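Long-range contacts in HTH-type transcriptional regulator AscG (Escherichia coli, PDB 3BRQ), which represses the cryptic asc operon as a sequence-specific DNA-binding transcription factor of the LacI family: residues 24-29 against 80-85; 84-89 against 148-153. One frame throughout, in Å; residues are numbered along the deposited sequence.

Overall arrangement
Contact 1 lies wholly within one lobe of the LacI-type core. It joins two neighbouring parallel strands, and every residue that touches is buried. Contact 2 starts where the second of those strands ends and crosses to the other lobe, at the start of helix 152-167; it is only partly buried. The two share Y84 and P85, and their centres lie about 12 Å apart. Their chemistry differs. Residues 24-29 and 80-85 are joined by backbone hydrogen bonds and apolar side chains, with two waters at the end. Residues 84-89 and 148-153 meet through a salt bridge and a sulfate ion that both sides hold. The sulfate touches both contacts.

Contact 1. Residues 24-29 against 80-85; sequences LVVTNT and AIMIYP. With SO4 (sulfate ion), chain F.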
ATOM      1  N   LEU B  24      -7.034  14.975  -8.741  1.00 20.86           N
ATOM      2  CA  LEU B  24      -6.814  13.553  -9.020  1.00 20.55           C
ATOM      3  C   LEU B  24      -8.085  12.770  -8.708  1.00 20.69           C
ATOM      4  O   LEU B  24      -8.692  12.985  -7.653  1.00 18.48           O
ATOM      5  CB  LEU B  24      -5.687  12.999  -8.144  1.00 21.18           C
ATOM      6  CG  LEU B  24      -4.239  13.236  -8.572  1.00 25.21           C
ATOM      7  CD1 LEU B  24      -4.025  14.476  -9.437  1.00 23.17           C
ATOM      8  CD2 LEU B  24      -3.312  13.243  -7.334  1.00 30.36           C
ATOM      9  N   VAL B  25      -8.486  11.862  -9.615  1.00 18.59           N
ATOM     10  CA  VAL B  25      -9.673  10.999  -9.359  1.00 18.40           C
ATOM     11  C   VAL B  25      -9.136   9.552  -9.424  1.00 19.50           C
ATOM     12  O   VAL B  25      -8.544   9.174 -10.431  1.00 20.88           O
ATOM     13  CB  VAL B  25     -10.802  11.147 -10.448  1.00 17.58           C
ATOM     14  CG1 VAL B  25     -11.931  10.116 -10.182  1.00 19.40           C
ATOM     15  CG2 VAL B  25     -11.421  12.491 -10.367  1.00 16.92           C
ATOM     16  N   VAL B  26      -9.322   8.766  -8.373  1.00 18.31           N
ATOM     17  CA  VAL B  26      -8.805   7.401  -8.286  1.00 18.94           C
ATOM     18  C   VAL B  26      -9.884   6.529  -7.632  1.00 20.30           C
ATOM     19  O   VAL B  26     -10.509   6.919  -6.643  1.00 17.13           O
ATOM     20  CB  VAL B  26      -7.503   7.301  -7.497  1.00 17.24           C
ATOM     21  CG1 VAL B  26      -7.020   5.860  -7.383  1.00 18.75           C
ATOM     22  CG2 VAL B  26      -6.416   8.177  -8.141  1.00 20.05           C
ATOM     23  N   THR B  27     -10.170   5.395  -8.292  1.00 20.23           N
ATOM     24  CA  THR B  27     -11.168   4.427  -7.825  1.00 22.10           C
ATOM     25  C   THR B  27     -10.742   3.786  -6.486  1.00 22.94           C
ATOM     26  O   THR B  27      -9.555   3.508  -6.242  1.00 23.18           O
ATOM     27  CB  THR B  27     -11.460   3.366  -8.957  1.00 23.71           C
ATOM     28  OG1 THR B  27     -11.770   4.076 -10.182  1.00 22.69           O
ATOM     29  CG2 THR B  27     -12.697   2.560  -8.660  1.00 23.99           C
ATOM     30  N   ASN B  28     -11.721   3.508  -5.637  1.00 21.96           N
ATOM     31  CA  ASN B  28     -11.506   2.882  -4.335  1.00 23.79           C
ATOM     32  C   ASN B  28     -11.403   1.346  -4.478  1.00 22.69           C
ATOM     33  O   ASN B  28     -12.290   0.587  -4.079  1.00 21.46           O
ATOM     34  CB  ASN B  28     -12.653   3.285  -3.395  1.00 22.14           C
ATOM     35  CG  ASN B  28     -12.472   2.751  -1.976  1.00 28.50           C
ATOM     36  OD1 ASN B  28     -11.420   2.863  -1.409  1.00 27.31           O
ATOM     37  ND2 ASN B  28     -13.509   2.144  -1.430  1.00 26.51           N
ATOM     38  N   THR B  29     -10.320   0.894  -5.083  1.00 24.17           N
ATOM     39  CA  THR B  29     -10.125  -0.534  -5.248  1.00 24.87           C
ATOM     40  C   THR B  29      -9.019  -0.956  -4.316  1.00 25.93           C
ATOM     41  O   THR B  29      -8.212  -0.132  -3.882  1.00 25.91           O
ATOM     42  CB  THR B  29      -9.803  -0.909  -6.675  1.00 25.12           C
ATOM     43  OG1 THR B  29      -8.711  -0.107  -7.131  1.00 23.96           O
ATOM     44  CG2 THR B  29     -11.055  -0.668  -7.585  1.00 23.91           C
ATOM     45  N   ALA B  80      -6.806  21.475 -13.712  1.00 26.78           N
ATOM     46  CA  ALA B  80      -6.499  20.298 -14.525  1.00 23.72           C
ATOM     47  C   ALA B  80      -6.881  19.030 -13.764  1.00 23.10           C
ATOM     48  O   ALA B  80      -6.809  18.995 -12.512  1.00 20.05           O
ATOM     49  CB  ALA B  80      -5.016  20.249 -14.820  1.00 24.63           C
ATOM     50  N   ILE B  81      -7.222  17.967 -14.509  1.00 21.00           N
ATOM     51  CA  ILE B  81      -7.591  16.698 -13.850  1.00 20.53           C
ATOM     52  C   ILE B  81      -6.729  15.525 -14.348  1.00 20.66           C
ATOM     53  O   ILE B  81      -6.477  15.391 -15.555  1.00 20.31           O
ATOM     54  CB  ILE B  81      -9.097  16.399 -14.075  1.00 21.57           C
ATOM     55  CG1 ILE B  81      -9.955  17.600 -13.642  1.00 23.23           C
ATOM     56  CG2 ILE B  81      -9.573  15.080 -13.337  1.00 21.02           C
ATOM     57  CD1 ILE B  81     -10.103  17.633 -12.113  1.00 26.09           C
HETATM   58  N   MSE B  82      -6.270  14.681 -13.435  1.00 20.18           N
HETATM   59  CA  MSE B  82      -5.723  13.364 -13.827  1.00 20.62           C
HETATM   60  C   MSE B  82      -6.751  12.334 -13.408  1.00 20.70           C
HETATM   61  O   MSE B  82      -7.027  12.209 -12.223  1.00 18.09           O
HETATM   62  CB  MSE B  82      -4.403  13.042 -13.119  1.00 20.56           C
HETATM   63  CG  MSE B  82      -3.830  11.622 -13.554  1.00 24.86           C
HETATM   64 SE   MSE B  82      -2.711  10.794 -12.223  0.50 27.04          SE
HETATM   65  CE  MSE B  82      -4.175  10.245 -10.991  1.00 24.94           C
ATOM     66  N   ILE B  83      -7.317  11.584 -14.369  1.00 21.01           N
ATOM     67  CA  ILE B  83      -8.248  10.504 -13.987  1.00 22.00           C
ATOM     68  C   ILE B  83      -7.514   9.145 -14.050  1.00 21.16           C
ATOM     69  O   ILE B  83      -6.879   8.837 -15.036  1.00 21.27           O
ATOM     70  CB  ILE B  83      -9.576  10.557 -14.799  1.00 23.69           C
ATOM     71  CG1 ILE B  83     -10.436   9.296 -14.628  1.00 25.43           C
ATOM     72  CG2 ILE B  83      -9.330  10.697 -16.278  1.00 23.97           C
ATOM     73  CD1 ILE B  83     -11.173   9.257 -13.265  1.00 31.55           C
ATOM     74  N   TYR B  84      -7.531   8.380 -12.956  1.00 19.53           N
ATOM     75  CA  TYR B  84      -7.119   6.978 -13.032  1.00 19.46           C
ATOM     76  C   TYR B  84      -8.343   6.025 -12.828  1.00 18.98           C
ATOM     77  O   TYR B  84      -8.684   5.688 -11.714  1.00 18.27           O
ATOM     78  CB  TYR B  84      -5.958   6.756 -12.066  1.00 19.04           C
ATOM     79  CG  TYR B  84      -5.479   5.329 -11.885  1.00 20.11           C
ATOM     80  CD1 TYR B  84      -5.847   4.303 -12.771  1.00 17.80           C
ATOM     81  CD2 TYR B  84      -4.659   5.011 -10.791  1.00 19.53           C
ATOM     82  CE1 TYR B  84      -5.437   2.991 -12.563  1.00 17.07           C
ATOM     83  CE2 TYR B  84      -4.207   3.722 -10.597  1.00 18.71           C
ATOM     84  CZ  TYR B  84      -4.589   2.728 -11.506  1.00 16.37           C
ATOM     85  OH  TYR B  84      -4.134   1.458 -11.270  1.00 18.79           O
ATOM     86  N   PRO B  85      -9.045   5.650 -13.926  1.00 17.62           N
ATOM     87  CA  PRO B  85     -10.301   4.963 -13.801  1.00 19.61           C
ATOM     88  C   PRO B  85     -10.179   3.438 -13.966  1.00 21.79           C
ATOM     89  O   PRO B  85      -9.417   2.937 -14.841  1.00 22.75           O
ATOM     90  CB  PRO B  85     -11.100   5.550 -14.987  1.00 20.00           C
ATOM     91  CG  PRO B  85     -10.109   5.751 -16.013  1.00 18.48           C
ATOM     92  CD  PRO B  85      -8.760   5.941 -15.330  1.00 18.86           C
TER
HETATM   93  S   SO4 F 801      -6.708  -1.323 -12.395  1.00 24.87           S
HETATM   94  O1  SO4 F 801      -6.384  -1.647 -13.745  1.00 27.17           O
HETATM   95  O2  SO4 F 801      -7.939  -0.489 -12.381  1.00 25.26           O
HETATM   96  O3  SO4 F 801      -6.732  -2.501 -11.569  1.00 29.43           O
HETATM   97  O4  SO4 F 801      -5.551  -0.613 -11.860  1.00 27.02           O
HETATM   98  O   HOH W   1      -8.239   3.829 -10.010  1.00 20.63           O
HETATM   99  O   HOH W   2     -11.078   7.054 -10.658  1.00 32.67           O
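L24, V25 and V26 pair in parallel with M82, I83 and Y84, and the axes of strands 24-27 and 80-84 approach to 4.9 Å at an angle of 12°. V25 supplies both hydrogen bonds: its N donates to M82 O (3.0 Å), and its O accepts from Y84 N (2.8 Å). The CA of L24 adds a C-H contact to the same M82 O.

On one face of the sheet lie L24, V26, M82 and Y84. M82 is a selenomethionine bent at its third torsion (75°), which brings CE to L24 CG at 3.8 Å. V26 CG2 touches both M82 CE and Y84 CB, at 4.2 Å from each. Helix 36-49 packs over L24, V26 and Y84, while helix 255-270 reaches M82.

V25 and I83 lie side by side on the other face. The contact is tight, with V25 CG1 only 3.3 Å from I83 CD1.

Beyond the last pair the strands part and water fills in. Water 1 accepts from T27 N and donates to Y84 O (2.6 Å), and it also lies over the centre of one face of the Y84 ring. Water 2 donates to Y84 O and to T27 OG1, which is also bonded to E66. The Y84 hydroxyl donates to sulfate O4 (2.6 Å) and is also hydrogen-bonded to I34 N.

Strand 21-27 lies between 53-60 and 80-84, in the 2-1-3-4-5 parallel sheet of a Rossmann-like lobe. As in other LacI-type regulators, the C-terminal strand ends face the cleft between the lobes, where the sulfate is bound.

Contact 2. Residues 84-89 against 148-153; sequences YPRFLS and SMDSPT. With SO4 (sulfate ion), chain F.
R86 meets D150 and S151 across the cleft and shares a sulfate ion with S151 and T153. Its NE donates almost straight to sulfate O2 (3.1 Å, 174°), with O2 at the edge of the guanidinium, in its plane. NH2 donates to O3 along a more bent path (2.9 Å, 141°). S151 OG gives a second bond to O3 (2.7 Å), and S151 CB lies over one guanidinium face, offset toward the rim.

T153 holds O1 twice, through OG1 (2.6 Å) and through its backbone N. That N belongs to the first turn of helix 152-167, whose dipole probably also steadies the anion. Y84 OH and G33 N also bond the ion, which probably came from the crystallisation liquor.

The third nitrogen of R86, NH1, forms a salt bridge with D150 OD1 (3.3 Å). The guanidinium and carboxylate planes are 62° apart, so the two groups do not meet flat. S148 OG fixes the carboxylate by donating to the same OD1 (2.7 Å), and it is bonded to W182 as well. The S148-S151 type I turn brings these two side chains together.

The R86 chain runs out extended and bends before the guanidinium, which turns NE and NH2 to the sulfate and NH1 to D150. Its CG lies over the centre of one face of the F87 ring, and CG and CD pass close to D150 O. P152 CG packs on R86 O at 3.6 Å. E66 accepts from the backbone N atoms of R86, F87 and L88, and so holds the loop.

S151 is the N-cap of helix 152-167, with OG bonded to S154 N. The loop 84-89 runs from strand 80-84 to helix 90-98, against helix 63-75, and faces that capped end from the opposite lobe.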
ATOM      1  N   TYR B  84      -7.531   8.380 -12.956  1.00 19.53           N
ATOM      2  CA  TYR B  84      -7.119   6.978 -13.032  1.00 19.46           C
ATOM      3  C   TYR B  84      -8.343   6.025 -12.828  1.00 18.98           C
ATOM      4  O   TYR B  84      -8.684   5.688 -11.714  1.00 18.27           O
ATOM      5  CB  TYR B  84      -5.958   6.756 -12.066  1.00 19.04           C
ATOM      6  CG  TYR B  84      -5.479   5.329 -11.885  1.00 20.11           C
ATOM      7  CD1 TYR B  84      -5.847   4.303 -12.771  1.00 17.80           C
ATOM      8  CD2 TYR B  84      -4.659   5.011 -10.791  1.00 19.53           C
ATOM      9  CE1 TYR B  84      -5.437   2.991 -12.563  1.00 17.07           C
ATOM     10  CE2 TYR B  84      -4.207   3.722 -10.597  1.00 18.71           C
ATOM     11  CZ  TYR B  84      -4.589   2.728 -11.506  1.00 16.37           C
ATOM     12  OH  TYR B  84      -4.134   1.458 -11.270  1.00 18.79           O
ATOM     13  N   PRO B  85      -9.045   5.650 -13.926  1.00 17.62           N
ATOM     14  CA  PRO B  85     -10.301   4.963 -13.801  1.00 19.61           C
ATOM     15  C   PRO B  85     -10.179   3.438 -13.966  1.00 21.79           C
ATOM     16  O   PRO B  85      -9.417   2.937 -14.841  1.00 22.75           O
ATOM     17  CB  PRO B  85     -11.100   5.550 -14.987  1.00 20.00           C
ATOM     18  CG  PRO B  85     -10.109   5.751 -16.013  1.00 18.48           C
ATOM     19  CD  PRO B  85      -8.760   5.941 -15.330  1.00 18.86           C
ATOM     20  N   ARG B  86     -10.938   2.688 -13.153  1.00 22.31           N
ATOM     21  CA  ARG B  86     -11.072   1.268 -13.396  1.00 20.28           C
ATOM     22  C   ARG B  86     -12.234   1.093 -14.359  1.00 22.14           C
ATOM     23  O   ARG B  86     -12.098   0.339 -15.333  1.00 20.75           O
ATOM     24  CB  ARG B  86     -11.369   0.449 -12.111  1.00 21.69           C
ATOM     25  CG  ARG B  86     -11.602  -1.046 -12.434  1.00 24.74           C
ATOM     26  CD  ARG B  86     -11.448  -1.987 -11.293  1.00 24.43           C
ATOM     27  NE  ARG B  86     -10.051  -2.134 -10.828  1.00 26.03           N
ATOM     28  CZ  ARG B  86      -9.755  -2.881  -9.785  1.00 24.25           C
ATOM     29  NH1 ARG B  86     -10.768  -3.523  -9.205  1.00 27.12           N
ATOM     30  NH2 ARG B  86      -8.486  -3.016  -9.332  1.00 25.53           N
ATOM     31  N   PHE B  87     -13.364   1.775 -14.113  1.00 21.21           N
ATOM     32  CA  PHE B  87     -14.635   1.408 -14.783  1.00 22.21           C
ATOM     33  C   PHE B  87     -14.998   2.144 -16.087  1.00 23.00           C
ATOM     34  O   PHE B  87     -15.638   1.542 -16.974  1.00 23.65           O
ATOM     35  CB  PHE B  87     -15.813   1.430 -13.784  1.00 21.88           C
ATOM     36  CG  PHE B  87     -15.629   0.484 -12.625  1.00 20.94           C
ATOM     37  CD1 PHE B  87     -15.962  -0.887 -12.759  1.00 19.61           C
ATOM     38  CD2 PHE B  87     -15.051   0.926 -11.440  1.00 20.05           C
ATOM     39  CE1 PHE B  87     -15.769  -1.770 -11.712  1.00 21.00           C
ATOM     40  CE2 PHE B  87     -14.839   0.040 -10.367  1.00 18.38           C
ATOM     41  CZ  PHE B  87     -15.176  -1.285 -10.478  1.00 18.34           C
ATOM     42  N   LEU B  88     -14.675   3.432 -16.209  1.00 22.88           N
ATOM     43  CA  LEU B  88     -15.067   4.180 -17.412  1.00 24.01           C
ATOM     44  C   LEU B  88     -14.496   3.528 -18.666  1.00 23.85           C
ATOM     45  O   LEU B  88     -13.356   3.119 -18.646  1.00 24.31           O
ATOM     46  CB  LEU B  88     -14.641   5.634 -17.349  1.00 24.19           C
ATOM     47  CG  LEU B  88     -15.434   6.561 -16.405  1.00 24.40           C
ATOM     48  CD1 LEU B  88     -14.569   7.780 -16.004  1.00 24.32           C
ATOM     49  CD2 LEU B  88     -16.722   7.033 -17.066  1.00 21.69           C
ATOM     50  N   SER B  89     -15.295   3.409 -19.722  1.00 23.32           N
ATOM     51  CA  SER B  89     -14.784   2.881 -20.989  1.00 24.38           C
ATOM     52  C   SER B  89     -13.918   3.958 -21.616  1.00 25.18           C
ATOM     53  O   SER B  89     -14.066   5.148 -21.338  1.00 25.00           O
ATOM     54  CB  SER B  89     -15.924   2.559 -21.927  1.00 23.41           C
ATOM     55  OG  SER B  89     -16.528   3.753 -22.321  1.00 24.43           O
ATOM     56  N   SER B 148      -8.721  -9.488 -10.284  1.00 20.06           N
ATOM     57  CA  SER B 148     -10.165  -9.366 -10.393  1.00 21.87           C
ATOM     58  C   SER B 148     -10.655  -9.167 -11.853  1.00 23.24           C
ATOM     59  O   SER B 148      -9.975  -8.560 -12.688  1.00 22.93           O
ATOM     60  CB  SER B 148     -10.682  -8.241  -9.527  1.00 21.04           C
ATOM     61  OG  SER B 148     -10.111  -7.018  -9.924  1.00 21.12           O
HETATM   62  N   MSE B 149     -11.834  -9.654 -12.195  1.00 25.03           N
HETATM   63  CA  MSE B 149     -12.131  -9.595 -13.647  1.00 27.50           C
HETATM   64  C   MSE B 149     -12.694  -8.226 -14.146  1.00 26.30           C
HETATM   65  O   MSE B 149     -12.926  -8.017 -15.362  1.00 27.07           O
HETATM   66  CB  MSE B 149     -12.889 -10.820 -14.120  1.00 30.02           C
HETATM   67  CG  MSE B 149     -11.963 -12.133 -14.169  1.00 36.30           C
HETATM   68 SE   MSE B 149     -10.083 -11.890 -14.840  0.50 47.00          SE
HETATM   69  CE  MSE B 149     -10.594 -11.575 -16.694  1.00 44.21           C
ATOM     70  N   ASP B 150     -12.862  -7.306 -13.196  1.00 24.58           N
ATOM     71  CA  ASP B 150     -13.324  -5.945 -13.466  1.00 24.54           C
ATOM     72  C   ASP B 150     -12.154  -4.998 -13.736  1.00 22.82           C
ATOM     73  O   ASP B 150     -12.359  -3.804 -13.993  1.00 22.83           O
ATOM     74  CB  ASP B 150     -14.240  -5.394 -12.331  1.00 24.72           C
ATOM     75  CG  ASP B 150     -13.548  -5.326 -10.940  1.00 28.00           C
ATOM     76  OD1 ASP B 150     -12.441  -5.853 -10.777  1.00 27.93           O
ATOM     77  OD2 ASP B 150     -14.152  -4.769  -9.974  1.00 29.19           O
ATOM     78  N   SER B 151     -10.920  -5.515 -13.678  1.00 20.78           N
ATOM     79  CA  SER B 151      -9.731  -4.623 -13.715  1.00 18.37           C
ATOM     80  C   SER B 151      -9.101  -4.703 -15.093  1.00 16.93           C
ATOM     81  O   SER B 151      -8.707  -5.771 -15.474  1.00 16.88           O
ATOM     82  CB  SER B 151      -8.695  -5.103 -12.692  1.00 17.82           C
ATOM     83  OG  SER B 151      -7.358  -4.735 -13.039  1.00 18.11           O
ATOM     84  N   PRO B 152      -8.983  -3.577 -15.815  1.00 17.22           N
ATOM     85  CA  PRO B 152      -8.246  -3.495 -17.047  1.00 18.04           C
ATOM     86  C   PRO B 152      -6.863  -4.110 -16.991  1.00 19.38           C
ATOM     87  O   PRO B 152      -6.453  -4.760 -17.957  1.00 19.19           O
ATOM     88  CB  PRO B 152      -8.158  -1.980 -17.289  1.00 17.75           C
ATOM     89  CG  PRO B 152      -9.370  -1.470 -16.735  1.00 17.65           C
ATOM     90  CD  PRO B 152      -9.659  -2.302 -15.536  1.00 17.32           C
ATOM     91  N   THR B 153      -6.152  -3.898 -15.871  1.00 18.60           N
ATOM     92  CA  THR B 153      -4.813  -4.382 -15.728  1.00 19.03           C
ATOM     93  C   THR B 153      -4.832  -5.889 -15.649  1.00 17.80           C
ATOM     94  O   THR B 153      -3.972  -6.568 -16.216  1.00 18.21           O
ATOM     95  CB  THR B 153      -4.157  -3.791 -14.420  1.00 19.84           C
ATOM     96  OG1 THR B 153      -4.064  -2.373 -14.541  1.00 22.13           O
ATOM     97  CG2 THR B 153      -2.756  -4.351 -14.172  1.00 21.15           C
TER
HETATM   98  S   SO4 F 801      -6.708  -1.323 -12.395  1.00 24.87           S
HETATM   99  O1  SO4 F 801      -6.384  -1.647 -13.745  1.00 27.17           O
HETATM  100  O2  SO4 F 801      -7.939  -0.489 -12.381  1.00 25.26           O
HETATM  101  O3  SO4 F 801      -6.732  -2.501 -11.569  1.00 29.43           O
HETATM  102  O4  SO4 F 801      -5.551  -0.613 -11.860  1.00 27.02           O